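Local coordinates for protein 6-phosphogluconolactonase (Shewanella baltica, PDB 3NWP) that probably hydrolyses 6-phosphogluconolactone to 6-phosphogluconate, the lactonase step of the pentose phosphate pathway, at residues A[144-149]-A[181-186]. Numbering follows the deposited sequence. Where two conformers were deposited one is given.
Sequences CSWFPC and SAILNS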
# COMPACT_ATOMS: atom_id res chain seq x y z
N CYS A 144 4.15 -4.13 -1.53
CA CYS A 144 3.16 -4.99 -0.82
C CYS A 144 3.94 -6.11 -0.14
O CYS A 144 4.97 -5.83 0.51
CB CYS A 144 2.05 -5.48 -1.75
SG CYS A 144 1.15 -4.10 -2.54
N SER A 145 3.46 -7.37 -0.20
CA SER A 145 4.31 -8.52 0.13
C SER A 145 4.55 -9.37 -1.12
O SER A 145 4.53 -10.62 -1.07
CB SER A 145 3.81 -9.34 1.36
OG SER A 145 4.16 -8.69 2.58
N TRP A 146 4.80 -8.68 -2.23
CA TRP A 146 5.22 -9.28 -3.49
C TRP A 146 6.72 -9.36 -3.47
O TRP A 146 7.42 -8.40 -3.79
CB TRP A 146 4.78 -8.46 -4.72
CG TRP A 146 3.34 -8.06 -4.83
CD1 TRP A 146 2.24 -8.51 -4.09
CD2 TRP A 146 2.84 -7.05 -5.70
NE1 TRP A 146 1.11 -7.83 -4.48
CE2 TRP A 146 1.46 -6.90 -5.44
CE3 TRP A 146 3.44 -6.21 -6.65
CZ2 TRP A 146 0.68 -5.98 -6.13
CZ3 TRP A 146 2.63 -5.29 -7.33
CH2 TRP A 146 1.29 -5.17 -7.04
N PHE A 147 7.25 -10.48 -3.00
CA PHE A 147 8.66 -10.61 -2.76
C PHE A 147 9.31 -11.46 -3.85
O PHE A 147 8.80 -12.55 -4.16
CB PHE A 147 8.92 -11.28 -1.43
CG PHE A 147 8.84 -10.38 -0.25
CD1 PHE A 147 9.95 -9.67 0.17
CD2 PHE A 147 7.65 -10.26 0.48
CE1 PHE A 147 9.88 -8.85 1.28
CE2 PHE A 147 7.58 -9.41 1.55
CZ PHE A 147 8.70 -8.71 1.96
N PRO A 148 10.44 -11.02 -4.36
CA PRO A 148 11.12 -11.81 -5.38
C PRO A 148 11.73 -13.12 -4.83
O PRO A 148 11.96 -14.05 -5.58
CB PRO A 148 12.18 -10.86 -5.91
CG PRO A 148 12.43 -9.86 -4.85
CD PRO A 148 11.15 -9.75 -4.07
N CYS A 149 11.87 -13.20 -3.52
CA CYS A 149 12.39 -14.41 -2.89
C CYS A 149 11.29 -15.40 -2.50
O CYS A 149 11.59 -16.36 -1.79
CB CYS A 149 13.15 -13.97 -1.64
SG CYS A 149 12.10 -13.13 -0.42
N SER A 181 -3.78 -7.68 -9.25
CA SER A 181 -5.05 -7.32 -9.87
C SER A 181 -5.85 -6.38 -8.96
O SER A 181 -6.46 -5.40 -9.44
CB SER A 181 -5.85 -8.56 -10.26
OG SER A 181 -6.11 -9.35 -9.16
N ALA A 182 -5.83 -6.63 -7.65
CA ALA A 182 -6.52 -5.74 -6.69
C ALA A 182 -5.87 -4.36 -6.64
O ALA A 182 -6.55 -3.32 -6.67
CB ALA A 182 -6.50 -6.36 -5.26
N ILE A 183 -4.55 -4.32 -6.53
CA ILE A 183 -3.80 -3.03 -6.38
C ILE A 183 -3.95 -2.19 -7.62
O ILE A 183 -4.09 -0.96 -7.53
CB ILE A 183 -2.32 -3.31 -6.05
CG1 ILE A 183 -2.15 -3.84 -4.63
CG2 ILE A 183 -1.35 -2.10 -6.29
CD1 ILE A 183 -2.48 -2.85 -3.46
N LEU A 184 -3.89 -2.80 -8.80
CA LEU A 184 -4.02 -2.04 -10.07
C LEU A 184 -5.43 -1.66 -10.41
O LEU A 184 -5.60 -0.69 -11.21
CB LEU A 184 -3.35 -2.79 -11.22
CG LEU A 184 -1.86 -2.91 -11.14
CD1 LEU A 184 -1.37 -3.65 -12.40
CD2 LEU A 184 -1.08 -1.53 -10.95
N ASN A 185 -6.43 -2.25 -9.75
CA ASN A 185 -7.83 -1.83 -9.92
C ASN A 185 -8.09 -0.68 -8.94
O ASN A 185 -8.76 -0.81 -7.93
CB ASN A 185 -8.83 -2.96 -9.71
CG ASN A 185 -10.25 -2.56 -10.13
OD1 ASN A 185 -10.44 -1.70 -11.01
ND2 ASN A 185 -11.23 -3.13 -9.48
N SER A 186 -7.43 0.42 -9.28
CA SER A 186 -7.39 1.60 -8.46
C SER A 186 -7.32 2.78 -9.38
O SER A 186 -6.96 2.69 -10.56
CB SER A 186 -6.17 1.58 -7.55
OG SER A 186 -4.98 1.46 -8.29
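In the buried apolar core beside the largely parallel, Rossmann-like alpha/beta sheet of the glucosamine-6-phosphate isomerase/6-phosphogluconolactonase family, Cys144 and Trp146, from the loop between strand 132-135 and helix 153-158, pack against Ile183 of the short helix 180-184. No hydrogen bond crosses between the segments, and all three touching side chains are buried. Ile183 CG1 lies 3.9 Å from Cys144 SG and 3.9 Å from Trp146 CZ2, so a single methylene serves both loop residues. The two branches of the isoleucine then divide the work: CD1 also touches Cys144 SG, at 3.9 Å, while CG2 reaches Trp146 CH2 at 4.1 Å. A beta-branched residue suits this place because its two arms spread over both neighbours. The CZ2 and CH2 atoms of the Trp146 six-membered ring meet Ile183 obliquely. With CG anti to its own carbonyl carbon (chi1 -51°), the indole extends toward the helix. Cys144 CB rests 3.7 Å above one face of that ring system, offset toward the rim. Cysteine, slim and weakly polar, fits beside both the indole and the isoleucine. A hydrogen bond from Trp146 NE1 to Leu178 O on strand 175-178 probably limits the turning of the ring. An alanine in place of Trp146 would probably open a gap beside Ile183 and leave the carbonyl of Leu178 without this donor. Around the junction, helix 153-158 packs on Trp146 through Leu153, Ala156 and Leu157, strand 175-178 contributes Thr177 and Leu178, and strand 132-135 meets Cys144 with Leu135 and Ile183 with Val133.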